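Local coordinates for Alpha/beta hydrolase fold protein (Nakamurella multipartita, PDB 4Y7D) that probably acts as a hydrolase of the alpha/beta hydrolase fold, its substrate unknown, at residues R136-G141 and Q226-D231; G41-H46 and A218-D223; A131-R136 and P255-F260; S113-A118 and S232-R237. All blocks are in the same frame, centred on the assembly; numbering follows the deposited sequence.

Contact 1 of 4, residues R136-G141 and Q226-D231; sequences RYHFDG and QFARID
Arg136 stretches over the turn formed by Ala228, Arg229 and Ile230, where the chain leaves helix 217-227. The two segments are the first and last stretches of the helical insertion between strands 124-130 and 242-247, the usual place for the cap of an alpha/beta hydrolase, so the contact probably joins the two ends of the cap. With CG anti to the backbone N (chi1 -173°) and a bend only at chi3, the arginine chain runs alongside the turn before its flat end swings round to the carbonyls. Arg136 NE donates to Ile230 O at 2.8 Å, a bond lying near the guanidinium plane, while Ala228 O lies over one guanidinium face and 3.2 Å from Arg136 CD. A long side chain with several N-H groups suits a turn that presents several carbonyl oxygens. NH2 adds weak bonds to Ile230 O and Arg229 O. Tyr137 N donates to Phe227 O at 3.0 Å in an almost straight bond (170°). The His138 ring lies obliquely against Ala228, His138 ND1 3.6 Å from Ala228 CB, a methyl small enough to let the ring come this close. Farthest out, Arg136 NH2 reaches Asp231 OD1 in a long, weak salt bridge of 3.5 Å.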
loop_
_atom_site.group_PDB
_atom_site.type_symbol
_atom_site.label_atom_id
_atom_site.label_comp_id
_atom_site.label_asym_id
_atom_site.label_seq_id
_atom_site.Cartn_x
_atom_site.Cartn_y
_atom_site.Cartn_z
ATOM N N ARG A 136 5.237 2.876 -15.671
ATOM C CA ARG A 136 6.507 3.469 -15.320
ATOM C C ARG A 136 6.313 4.739 -14.475
ATOM O O ARG A 136 5.474 5.588 -14.782
ATOM C CB ARG A 136 7.339 3.808 -16.550
ATOM C CG ARG A 136 8.751 4.279 -16.231
ATOM C CD ARG A 136 9.612 4.397 -17.497
ATOM N NE ARG A 136 9.916 3.075 -18.054
ATOM C CZ ARG A 136 10.893 2.871 -18.965
ATOM N NH1 ARG A 136 11.618 3.872 -19.430
ATOM N NH2 ARG A 136 11.160 1.642 -19.412
ATOM N N TYR A 137 7.152 4.871 -13.456
ATOM C CA TYR A 137 7.050 5.965 -12.500
ATOM C C TYR A 137 8.417 6.437 -12.127
ATOM O O TYR A 137 9.312 5.620 -11.882
ATOM C CB TYR A 137 6.314 5.547 -11.240
ATOM C CG TYR A 137 6.569 6.463 -10.047
ATOM C CD1 TYR A 137 5.741 7.551 -9.785
ATOM C CD2 TYR A 137 7.637 6.236 -9.191
ATOM C CE1 TYR A 137 5.974 8.405 -8.696
ATOM C CE2 TYR A 137 7.889 7.073 -8.105
ATOM C CZ TYR A 137 7.046 8.142 -7.850
ATOM O OH TYR A 137 7.321 8.952 -6.776
ATOM N N HIS A 138 8.590 7.764 -12.101
ATOM C CA HIS A 138 9.867 8.393 -11.686
ATOM C C HIS A 138 9.712 9.209 -10.395
ATOM O O HIS A 138 8.840 10.070 -10.280
ATOM C CB HIS A 138 10.348 9.283 -12.784
ATOM C CG HIS A 138 10.761 8.523 -13.992
ATOM N ND1 HIS A 138 11.931 7.807 -14.041
ATOM C CD2 HIS A 138 10.132 8.316 -15.169
ATOM C CE1 HIS A 138 12.034 7.244 -15.230
ATOM N NE2 HIS A 138 10.939 7.515 -15.920
ATOM N N PHE A 139 10.501 8.828 -9.410
ATOM C CA PHE A 139 10.538 9.482 -8.100
ATOM C C PHE A 139 11.230 10.834 -8.240
ATOM O O PHE A 139 12.283 10.919 -8.827
ATOM C CB PHE A 139 11.316 8.559 -7.149
ATOM C CG PHE A 139 11.648 9.134 -5.787
ATOM C CD1 PHE A 139 10.665 9.657 -4.961
ATOM C CD2 PHE A 139 12.977 9.076 -5.301
ATOM C CE1 PHE A 139 10.994 10.132 -3.691
ATOM C CE2 PHE A 139 13.302 9.545 -4.042
ATOM C CZ PHE A 139 12.300 10.072 -3.238
ATOM N N ASP A 140 10.606 11.884 -7.723
ATOM C CA ASP A 140 11.297 13.162 -7.539
ATOM C C ASP A 140 12.003 13.075 -6.177
ATOM O O ASP A 140 11.357 12.809 -5.140
ATOM C CB ASP A 140 10.361 14.398 -7.661
ATOM C CG ASP A 140 8.925 14.133 -7.195
ATOM O OD1 ASP A 140 8.733 13.551 -6.105
ATOM O OD2 ASP A 140 7.992 14.538 -7.926
ATOM N N GLY A 141 13.312 13.240 -6.179
ATOM C CA GLY A 141 14.056 13.139 -4.956
ATOM C C GLY A 141 13.563 14.118 -3.904
ATOM O O GLY A 141 12.585 14.872 -4.077
ATOM N N GLN A 226 13.331 -0.026 -10.010
ATOM C CA GLN A 226 12.482 -0.871 -10.815
ATOM C C GLN A 226 11.321 -0.101 -11.414
ATOM O O GLN A 226 10.947 -0.344 -12.551
ATOM C CB GLN A 226 11.927 -2.024 -9.965
ATOM C CG GLN A 226 12.967 -3.096 -9.622
ATOM C CD GLN A 226 13.501 -3.744 -10.865
ATOM O OE1 GLN A 226 12.741 -4.097 -11.739
ATOM N NE2 GLN A 226 14.782 -3.850 -10.984
ATOM N N PHE A 227 10.714 0.800 -10.648
ATOM C CA PHE A 227 9.539 1.505 -11.174
ATOM C C PHE A 227 9.917 2.400 -12.344
ATOM O O PHE A 227 9.103 2.602 -13.247
ATOM C CB PHE A 227 8.821 2.348 -10.108
ATOM C CG PHE A 227 8.303 1.570 -8.923
ATOM C CD1 PHE A 227 8.306 0.197 -8.900
ATOM C CD2 PHE A 227 7.801 2.239 -7.851
ATOM C CE1 PHE A 227 7.819 -0.502 -7.804
ATOM C CE2 PHE A 227 7.346 1.558 -6.736
ATOM C CZ PHE A 227 7.370 0.190 -6.726
ATOM N N ALA A 228 11.138 2.942 -12.342
ATOM C CA ALA A 228 11.650 3.726 -13.446
ATOM C C ALA A 228 11.939 2.909 -14.716
ATOM O O ALA A 228 12.204 3.484 -15.787
ATOM C CB ALA A 228 12.927 4.484 -13.015
ATOM N N ARG A 229 11.943 1.585 -14.577
ATOM C CA ARG A 229 12.241 0.686 -15.682
ATOM C C ARG A 229 11.038 -0.114 -16.196
ATOM O O ARG A 229 11.178 -0.890 -17.147
ATOM C CB ARG A 229 13.294 -0.343 -15.252
ATOM C CG ARG A 229 14.703 0.172 -15.094
ATOM C CD ARG A 229 15.547 -1.013 -14.605
ATOM N NE ARG A 229 16.664 -0.589 -13.782
ATOM C CZ ARG A 229 17.837 -0.133 -14.254
ATOM N NH1 ARG A 229 18.050 -0.016 -15.567
ATOM N NH2 ARG A 229 18.810 0.225 -13.401
ATOM N N ILE A 230 9.854 0.087 -15.623
ATOM C CA ILE A 230 8.679 -0.639 -16.097
ATOM C C ILE A 230 8.429 -0.412 -17.584
ATOM O O ILE A 230 8.391 0.718 -18.079
ATOM C CB ILE A 230 7.424 -0.267 -15.282
ATOM C CG1 ILE A 230 7.565 -0.725 -13.848
ATOM C CG2 ILE A 230 6.167 -0.876 -15.896
ATOM C CD1 ILE A 230 6.532 -0.079 -12.927
ATOM N N ASP A 231 8.267 -1.512 -18.310
ATOM C CA ASP A 231 7.927 -1.482 -19.742
ATOM C C ASP A 231 6.397 -1.461 -19.838
ATOM O O ASP A 231 5.787 -0.430 -20.098
ATOM C CB ASP A 231 8.593 -2.727 -20.418
ATOM C CG ASP A 231 10.142 -2.674 -20.346
ATOM O OD1 ASP A 231 10.680 -1.582 -20.589
ATOM O OD2 ASP A 231 10.825 -3.688 -19.996
#

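Contact 2 of 4, residues G41-H46 and A218-D223; sequences GSPGGH and AGFDND
A buried contact between loop and helix joins Ser42 and Pro43, just beyond strand 35-39, to Asp223 and Phe220 on helix 217-227; one half is polar, the other apolar. The Ser42 hydroxyl, anti to its carbonyl carbon (chi1 -56°), donates to Asp223 OD2 at 2.8 Å and meets that oxygen from above the carboxylate plane. The same oxygen also takes the hydroxyl of Tyr71 and a salt bridge from Arg68, whose NH1 is bonded to Gly41 O as well, so several donors grip this oxygen and probably stabilise its negative charge. In alpha/beta hydrolases the loop after this strand carries a His-Gly motif and commonly contributes to the oxyanion hole; here a helix of the cap region packs down on it. With an alanine in place of Asp223, the Ser42 and Tyr71 hydroxyls would probably lose their acceptor and Arg68 its charged mate. The peptide before Pro43 is cis, and the proline ring lies side by side with Phe220, Pro43 CD 3.7 Å from Phe220 CD1. The Phe220 ring turns its edge to Ser42 C, 3.9 Å from Phe220 CD1; His212 stacks on this ring and Phe139 meets it edge-to-face, an aromatic setting that suits a phenylalanine.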
loop_
_atom_site.group_PDB
_atom_site.type_symbol
_atom_site.label_atom_id
_atom_site.label_comp_id
_atom_site.label_asym_id
_atom_site.label_seq_id
_atom_site.Cartn_x
_atom_site.Cartn_y
_atom_site.Cartn_z
ATOM N N GLY A 41 3.374 -0.091 0.261
ATOM C CA GLY A 41 4.035 0.810 -0.656
ATOM C C GLY A 41 5.509 1.052 -0.422
ATOM O O GLY A 41 6.215 0.208 0.141
ATOM N N SER A 42 5.976 2.203 -0.892
ATOM C CA SER A 42 7.411 2.449 -1.037
ATOM C C SER A 42 7.821 3.759 -0.369
ATOM O O SER A 42 7.468 4.825 -0.885
ATOM C CB SER A 42 7.774 2.562 -2.500
ATOM O OG SER A 42 7.410 1.450 -3.281
ATOM N N PRO A 43 8.552 3.712 0.757
ATOM C CA PRO A 43 8.903 2.499 1.517
ATOM C C PRO A 43 7.706 2.016 2.320
ATOM O O PRO A 43 6.648 2.638 2.312
ATOM C CB PRO A 43 9.953 3.004 2.494
ATOM C CG PRO A 43 9.481 4.394 2.806
ATOM C CD PRO A 43 8.985 4.928 1.472
ATOM N N GLY A 44 7.899 0.913 3.036
ATOM C CA GLY A 44 6.850 0.342 3.856
ATOM C C GLY A 44 7.419 -0.880 4.540
ATOM O O GLY A 44 8.623 -1.010 4.804
ATOM N N GLY A 45 6.525 -1.763 4.894
ATOM C CA GLY A 45 6.860 -2.955 5.619
ATOM C C GLY A 45 5.629 -3.442 6.314
ATOM O O GLY A 45 4.561 -2.887 6.141
ATOM N N HIS A 46 5.787 -4.438 7.175
ATOM C CA HIS A 46 4.584 -5.026 7.775
ATOM C C HIS A 46 3.855 -4.071 8.725
ATOM O O HIS A 46 2.700 -4.258 9.033
ATOM C CB HIS A 46 4.938 -6.351 8.470
ATOM C CG HIS A 46 5.869 -6.184 9.631
ATOM N ND1 HIS A 46 7.216 -6.433 9.538
ATOM C CD2 HIS A 46 5.653 -5.750 10.903
ATOM C CE1 HIS A 46 7.798 -6.142 10.696
ATOM N NE2 HIS A 46 6.861 -5.734 11.541
ATOM N N ALA A 218 17.102 -0.826 1.374
ATOM C CA ALA A 218 17.342 -1.722 0.235
ATOM C C ALA A 218 16.145 -1.833 -0.661
ATOM O O ALA A 218 16.250 -1.766 -1.891
ATOM C CB ALA A 218 17.797 -3.105 0.698
ATOM N N GLY A 219 14.990 -2.013 -0.028
ATOM C CA GLY A 219 13.757 -2.211 -0.760
ATOM C C GLY A 219 13.281 -0.931 -1.417
ATOM O O GLY A 219 12.739 -0.957 -2.525
ATOM N N PHE A 220 13.502 0.191 -0.735
ATOM C CA PHE A 220 13.091 1.483 -1.285
ATOM C C PHE A 220 13.910 1.820 -2.532
ATOM O O PHE A 220 13.353 2.170 -3.568
ATOM C CB PHE A 220 13.238 2.583 -0.246
ATOM C CG PHE A 220 12.906 3.949 -0.798
ATOM C CD1 PHE A 220 11.602 4.263 -1.081
ATOM C CD2 PHE A 220 13.918 4.845 -1.131
ATOM C CE1 PHE A 220 11.264 5.486 -1.640
ATOM C CE2 PHE A 220 13.607 6.105 -1.679
ATOM C CZ PHE A 220 12.269 6.422 -1.915
ATOM N N ASP A 221 15.238 1.701 -2.441
ATOM C CA ASP A 221 16.124 1.967 -3.590
ATOM C C ASP A 221 15.811 1.014 -4.761
ATOM O O ASP A 221 15.737 1.403 -5.924
ATOM C CB ASP A 221 17.579 1.757 -3.163
ATOM C CG ASP A 221 18.101 2.883 -2.286
ATOM O OD1 ASP A 221 17.428 3.928 -2.193
ATOM O OD2 ASP A 221 19.203 2.741 -1.730
ATOM N N ASN A 222 15.551 -0.248 -4.423
ATOM C CA ASN A 222 15.161 -1.219 -5.431
ATOM C C ASN A 222 13.837 -0.823 -6.131
ATOM O O ASN A 222 13.707 -0.867 -7.357
ATOM C CB ASN A 222 14.989 -2.602 -4.805
ATOM C CG ASN A 222 14.611 -3.623 -5.846
ATOM O OD1 ASN A 222 15.352 -3.800 -6.797
ATOM N ND2 ASN A 222 13.481 -4.252 -5.715
ATOM N N ASP A 223 12.860 -0.420 -5.344
ATOM C CA ASP A 223 11.550 -0.015 -5.905
ATOM C C ASP A 223 11.741 1.209 -6.828
ATOM O O ASP A 223 11.199 1.281 -7.940
ATOM C CB ASP A 223 10.550 0.355 -4.817
ATOM C CG ASP A 223 10.010 -0.803 -4.029
ATOM O OD1 ASP A 223 10.179 -1.985 -4.414
ATOM O OD2 ASP A 223 9.376 -0.509 -2.968
#

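Contact 3 of 4, residues A131-R136 and P255-F260; sequences AAVSHR and PEFSRF
The His135 imidazole is held on several sides at once: Phe257 lies under one face, Phe260 turns its own face to an edge, and both ring nitrogens are bonded. Against Phe257 it makes an offset stack, planes 28° apart, with His135 CE1 only 3.2 Å from Phe257 CE1. Against Phe260 the arrangement is T-shaped, His135 giving the edge, CD2 3.8 Å from Phe260 CD2. NE2 donates within the ring plane to the syn lone pair of Glu256 OE1 at 2.7 Å, while ND1 donates to Arg136 O at 2.9 Å. Two donating nitrogens beside a carboxylate would be consistent with a protonated ring. The torsion that sets CG between the backbone N and carbonyl carbon (chi1 63°), the crowded position, brings the imidazole against Phe257 with NE2 at Glu256. In the alpha/beta hydrolase fold this is where the chain leaves strand 124-130 for the cap, and the partner is helix 255-264, which follows strand 242-247. A leucine in place of His135 would probably leave Glu256 without its N-H mate and Arg136 O without this donor, and lose the flat stack on Phe257. Ser134, small enough to tuck in beside the rings, sends OG to Phe257 O at 2.7 Å, with OG also at the edge of the Phe257 ring. Deeper in, a water accepts from Ala132 N at 3.0 Å and is bonded to Ser258 OG, while a second donates to Ala132 O at 2.7 Å and, weakly, to Phe257 O.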
loop_
_atom_site.group_PDB
_atom_site.type_symbol
_atom_site.label_atom_id
_atom_site.label_comp_id
_atom_site.label_asym_id
_atom_site.label_seq_id
_atom_site.Cartn_x
_atom_site.Cartn_y
_atom_site.Cartn_z
ATOM N N ALA A 131 -4.637 4.003 -5.174
ATOM C CA ALA A 131 -3.619 4.964 -5.633
ATOM C C ALA A 131 -2.312 4.257 -5.956
ATOM O O ALA A 131 -1.250 4.588 -5.408
ATOM C CB ALA A 131 -3.419 6.051 -4.595
ATOM N N ALA A 132 -2.385 3.295 -6.874
ATOM C CA ALA A 132 -1.297 2.349 -7.101
ATOM C C ALA A 132 -0.530 2.665 -8.363
ATOM O O ALA A 132 -1.107 2.989 -9.417
ATOM C CB ALA A 132 -1.824 0.924 -7.152
ATOM N N VAL A 133 0.783 2.493 -8.282
ATOM C CA VAL A 133 1.609 2.630 -9.443
ATOM C C VAL A 133 1.287 1.519 -10.466
ATOM O O VAL A 133 1.485 0.345 -10.203
ATOM C CB VAL A 133 3.101 2.632 -9.075
ATOM C CG1 VAL A 133 3.980 2.647 -10.316
ATOM C CG2 VAL A 133 3.457 3.828 -8.195
ATOM N N SER A 134 0.877 1.945 -11.650
ATOM C CA SER A 134 0.306 1.055 -12.682
ATOM C C SER A 134 1.096 1.091 -13.986
ATOM O O SER A 134 0.770 0.341 -14.947
ATOM C CB SER A 134 -1.155 1.422 -12.933
ATOM O OG SER A 134 -1.258 2.782 -13.365
ATOM N N HIS A 135 2.142 1.932 -14.035
ATOM C CA HIS A 135 3.002 2.008 -15.191
ATOM C C HIS A 135 4.283 2.692 -14.759
ATOM O O HIS A 135 4.469 2.924 -13.578
ATOM C CB HIS A 135 2.335 2.681 -16.414
ATOM C CG HIS A 135 1.950 4.134 -16.232
ATOM N ND1 HIS A 135 2.874 5.146 -16.079
ATOM C CD2 HIS A 135 0.731 4.740 -16.242
ATOM C CE1 HIS A 135 2.237 6.311 -15.992
ATOM N NE2 HIS A 135 0.936 6.082 -16.063
ATOM N N ARG A 136 5.237 2.876 -15.671
ATOM C CA ARG A 136 6.507 3.469 -15.320
ATOM C C ARG A 136 6.313 4.739 -14.475
ATOM O O ARG A 136 5.474 5.588 -14.782
ATOM C CB ARG A 136 7.339 3.808 -16.550
ATOM C CG ARG A 136 8.751 4.279 -16.231
ATOM C CD ARG A 136 9.612 4.397 -17.497
ATOM N NE ARG A 136 9.916 3.075 -18.054
ATOM C CZ ARG A 136 10.893 2.871 -18.965
ATOM N NH1 ARG A 136 11.618 3.872 -19.430
ATOM N NH2 ARG A 136 11.160 1.642 -19.412
ATOM N N PRO A 255 -3.590 10.749 -9.938
ATOM C CA PRO A 255 -4.851 10.076 -10.325
ATOM C C PRO A 255 -4.832 9.395 -11.711
ATOM O O PRO A 255 -5.577 8.401 -11.938
ATOM C CB PRO A 255 -5.886 11.186 -10.221
ATOM C CG PRO A 255 -5.358 12.034 -9.084
ATOM C CD PRO A 255 -3.838 12.062 -9.319
ATOM N N GLU A 256 -4.004 9.891 -12.638
ATOM C CA GLU A 256 -3.904 9.289 -13.972
ATOM C C GLU A 256 -3.492 7.831 -13.893
ATOM O O GLU A 256 -3.873 7.010 -14.775
ATOM C CB GLU A 256 -2.870 10.051 -14.872
ATOM C CG GLU A 256 -2.623 9.440 -16.268
ATOM C CD GLU A 256 -1.489 8.327 -16.403
ATOM O OE1 GLU A 256 -0.671 8.113 -15.443
ATOM O OE2 GLU A 256 -1.424 7.675 -17.521
ATOM N N PHE A 257 -2.709 7.458 -12.871
ATOM C CA PHE A 257 -2.334 6.051 -12.747
ATOM C C PHE A 257 -3.583 5.181 -12.535
ATOM O O PHE A 257 -3.669 4.038 -13.082
ATOM C CB PHE A 257 -1.374 5.799 -11.601
ATOM C CG PHE A 257 0.056 6.233 -11.883
ATOM C CD1 PHE A 257 0.904 5.407 -12.552
ATOM C CD2 PHE A 257 0.533 7.459 -11.454
ATOM C CE1 PHE A 257 2.204 5.789 -12.830
ATOM C CE2 PHE A 257 1.846 7.867 -11.741
ATOM C CZ PHE A 257 2.682 7.012 -12.418
ATOM N N SER A 258 -4.493 5.695 -11.731
ATOM C CA SER A 258 -5.730 4.935 -11.485
ATOM C C SER A 258 -6.718 4.920 -12.675
ATOM O O SER A 258 -7.411 3.910 -12.893
ATOM C CB SER A 258 -6.415 5.473 -10.255
ATOM O OG SER A 258 -5.678 5.220 -9.045
ATOM N N ARG A 259 -6.842 6.031 -13.392
ATOM C CA ARG A 259 -7.693 6.078 -14.588
ATOM C C ARG A 259 -7.151 5.132 -15.634
ATOM O O ARG A 259 -7.905 4.429 -16.264
ATOM C CB ARG A 259 -7.799 7.506 -15.172
ATOM C CG ARG A 259 -8.863 8.344 -14.504
ATOM C CD ARG A 259 -9.198 9.629 -15.297
ATOM N NE ARG A 259 -8.038 10.518 -15.158
ATOM C CZ ARG A 259 -7.783 11.323 -14.106
ATOM N NH1 ARG A 259 -8.655 11.449 -13.086
ATOM N NH2 ARG A 259 -6.632 12.015 -14.093
ATOM N N PHE A 260 -5.820 5.096 -15.796
ATOM C CA PHE A 260 -5.185 4.171 -16.699
ATOM C C PHE A 260 -5.507 2.737 -16.296
ATOM O O PHE A 260 -5.832 1.930 -17.149
ATOM C CB PHE A 260 -3.650 4.366 -16.710
ATOM C CG PHE A 260 -2.893 3.338 -17.490
ATOM C CD1 PHE A 260 -2.893 3.367 -18.862
ATOM C CD2 PHE A 260 -2.132 2.382 -16.862
ATOM C CE1 PHE A 260 -2.193 2.427 -19.572
ATOM C CE2 PHE A 260 -1.414 1.442 -17.574
ATOM C CZ PHE A 260 -1.438 1.492 -18.947
HETATM O O HOH W 1 -5.062 2.776 -8.036
HETATM O O HOH W 2 -3.491 2.087 -10.285
#

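Contact 4 of 4, residues S113-A118 and S232-R237; sequences SYRLAA and SLELDR
Leu235 covers one face of the Tyr114 ring, its CD2 over the centre, 3.7 Å from the ring centroid in a CH-pi contact, while CD1 rests on Tyr114 CG. Leu233 CD1 touches the same ring obliquely. The Arg115 guanidinium works through its edge: NH1 donates to Leu233 O at 2.9 Å, in the guanidinium plane but from above the carbonyl, and to the anti lone pair of Glu234 OE1, also at 2.9 Å. Bends at chi2 (-52°) and chi3 fold the chain back so that NH1 arrives between these two oxygens. Glu234 OE1 also accepts from Arg237 NH1 at 2.8 Å on its syn side, so a single carboxylate oxygen bridges the two arginines; Arg237 is modelled in two conformers, one described here. In that conformer Ala118 O lies over a face of the Arg237 guanidinium. Ala118 is small enough for the turn to close down, its CB 3.6 Å from Glu234 O, and a water donates to both Ala118 O and Arg237 O. Ser232 OG accepts from Glu234 N, an ST turn. In the alpha/beta hydrolase fold, helix 110-119 packs beside the sheet after strand 101-106 and probably the nucleophile elbow; Tyr114 reaches Ser129 of strand 124-130 through its hydroxyl, Arg115 pairs with Asp83 of helix 82-95, and Leu235 also packs on Ala261 of helix 255-264.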
loop_
_atom_site.group_PDB
_atom_site.type_symbol
_atom_site.label_atom_id
_atom_site.label_comp_id
_atom_site.label_asym_id
_atom_site.label_seq_id
_atom_site.Cartn_x
_atom_site.Cartn_y
_atom_site.Cartn_z
ATOM N N SER A 113 1.609 -6.371 -7.343
ATOM C CA SER A 113 0.215 -6.879 -7.187
ATOM C C SER A 113 -0.435 -7.022 -8.571
ATOM O O SER A 113 -1.121 -8.050 -8.854
ATOM C CB SER A 113 -0.586 -5.956 -6.304
ATOM O OG SER A 113 -0.029 -5.852 -4.994
ATOM N N TYR A 114 -0.285 -5.992 -9.427
ATOM C CA TYR A 114 -0.758 -6.093 -10.784
ATOM C C TYR A 114 -0.117 -7.277 -11.511
ATOM O O TYR A 114 -0.835 -8.020 -12.231
ATOM C CB TYR A 114 -0.553 -4.830 -11.575
ATOM C CG TYR A 114 -1.453 -3.681 -11.193
ATOM C CD1 TYR A 114 -2.860 -3.836 -11.121
ATOM C CD2 TYR A 114 -0.923 -2.447 -10.870
ATOM C CE1 TYR A 114 -3.679 -2.779 -10.833
ATOM C CE2 TYR A 114 -1.741 -1.353 -10.573
ATOM C CZ TYR A 114 -3.119 -1.523 -10.527
ATOM O OH TYR A 114 -3.939 -0.471 -10.238
ATOM N N ARG A 115 1.180 -7.486 -11.347
ATOM C CA ARG A 115 1.802 -8.656 -11.978
ATOM C C ARG A 115 1.222 -10.010 -11.493
ATOM O O ARG A 115 1.115 -10.978 -12.271
ATOM C CB ARG A 115 3.324 -8.649 -11.830
ATOM C CG ARG A 115 4.057 -7.580 -12.649
ATOM C CD ARG A 115 3.669 -7.580 -14.129
ATOM N NE ARG A 115 4.138 -8.806 -14.770
ATOM C CZ ARG A 115 3.686 -9.288 -15.911
ATOM N NH1 ARG A 115 2.631 -8.744 -16.534
ATOM N NH2 ARG A 115 4.252 -10.394 -16.388
ATOM N N LEU A 116 0.920 -10.090 -10.210
ATOM C CA LEU A 116 0.324 -11.298 -9.656
ATOM C C LEU A 116 -1.042 -11.527 -10.314
ATOM O O LEU A 116 -1.350 -12.622 -10.793
ATOM C CB LEU A 116 0.164 -11.158 -8.143
ATOM C CG LEU A 116 -0.413 -12.396 -7.436
ATOM C CD1 LEU A 116 0.527 -13.607 -7.552
ATOM C CD2 LEU A 116 -0.716 -12.116 -5.990
ATOM N N ALA A 117 -1.866 -10.476 -10.376
ATOM C CA ALA A 117 -3.177 -10.619 -11.002
ATOM C C ALA A 117 -3.093 -10.933 -12.507
ATOM O O ALA A 117 -3.922 -11.685 -13.027
ATOM C CB ALA A 117 -4.065 -9.381 -10.742
ATOM N N ALA A 118 -2.104 -10.354 -13.195
ATOM C CA ALA A 118 -1.908 -10.538 -14.636
ATOM C C ALA A 118 -1.411 -11.910 -14.995
ATOM O O ALA A 118 -1.931 -12.536 -15.923
ATOM C CB ALA A 118 -0.937 -9.473 -15.194
ATOM N N SER A 232 5.771 -2.595 -19.528
ATOM C CA SER A 232 4.342 -2.664 -19.280
ATOM C C SER A 232 4.107 -3.682 -18.200
ATOM O O SER A 232 4.707 -4.736 -18.212
ATOM C CB SER A 232 3.538 -3.092 -20.516
ATOM O OG SER A 232 2.130 -3.130 -20.232
ATOM N N LEU A 233 3.148 -3.428 -17.325
ATOM C CA LEU A 233 2.692 -4.428 -16.350
ATOM C C LEU A 233 1.563 -5.339 -16.894
ATOM O O LEU A 233 1.163 -6.307 -16.224
ATOM C CB LEU A 233 2.234 -3.735 -15.074
ATOM C CG LEU A 233 3.261 -2.865 -14.357
ATOM C CD1 LEU A 233 2.557 -2.103 -13.212
ATOM C CD2 LEU A 233 4.393 -3.699 -13.864
ATOM N N GLU A 234 1.037 -5.025 -18.074
ATOM C CA GLU A 234 0.036 -5.842 -18.751
ATOM C C GLU A 234 -1.251 -5.975 -17.953
ATOM O O GLU A 234 -1.813 -7.086 -17.804
ATOM C CB GLU A 234 0.594 -7.218 -19.068
ATOM C CG GLU A 234 1.962 -7.215 -19.775
ATOM C CD GLU A 234 2.375 -8.636 -20.159
ATOM O OE1 GLU A 234 2.463 -9.533 -19.301
ATOM O OE2 GLU A 234 2.561 -8.835 -21.367
ATOM N N LEU A 235 -1.738 -4.844 -17.445
ATOM C CA LEU A 235 -2.978 -4.868 -16.687
ATOM C C LEU A 235 -4.154 -5.358 -17.512
ATOM O O LEU A 235 -5.141 -5.849 -16.971
ATOM C CB LEU A 235 -3.267 -3.476 -16.148
ATOM C CG LEU A 235 -2.668 -3.136 -14.783
ATOM C CD1 LEU A 235 -1.167 -3.134 -14.791
ATOM C CD2 LEU A 235 -3.176 -1.774 -14.347
ATOM N N ASP A 236 -4.097 -5.270 -18.817
ATOM C CA ASP A 236 -5.208 -5.723 -19.653
ATOM C C ASP A 236 -5.423 -7.223 -19.572
ATOM O O ASP A 236 -6.473 -7.712 -19.961
ATOM C CB ASP A 236 -4.975 -5.293 -21.101
ATOM C CG ASP A 236 -3.633 -5.755 -21.640
ATOM O OD1 ASP A 236 -2.583 -5.232 -21.235
ATOM O OD2 ASP A 236 -3.630 -6.673 -22.474
ATOM N N ARG A 237 -4.437 -7.953 -19.052
ATOM C CA ARG A 237 -4.566 -9.402 -18.846
ATOM C C ARG A 237 -5.423 -9.750 -17.611
ATOM O O ARG A 237 -5.852 -10.905 -17.438
ATOM C CB ARG A 237 -3.183 -10.047 -18.667
ATOM C CG ARG A 237 -2.292 -9.985 -19.904
ATOM C CD ARG A 237 -0.889 -10.491 -19.598
ATOM N NE ARG A 237 -0.850 -11.927 -19.267
ATOM C CZ ARG A 237 0.242 -12.615 -18.894
ATOM N NH1 ARG A 237 1.434 -12.042 -18.789
ATOM N NH2 ARG A 237 0.139 -13.906 -18.611
HETATM O O HOH W 3 -4.679 -13.180 -16.802
#

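In the fold
Contacts 2 and 3 are largely buried, while contacts 1 and 4 lie nearer the surface and carry more arginine. Contacts 1 and 2 both use helix 217-227 and meet where the Phe227 ring packs on Ser42; the former relies on backbone carbonyls, the latter on one buried carboxylate. Contact 3 shares Arg136 with contact 1, yet its chemistry is aromatic, with water nearer the sheet. It also touches contact 4, Ser134 lying against Tyr114, Leu233 and Leu235. The segments 226-231 and 232-237 run on without a break, so the chain returning from the cap meets first the departing loop and then helix 110-119. Contacts 2 and 4 stay apart, centres about 20 Å from each other.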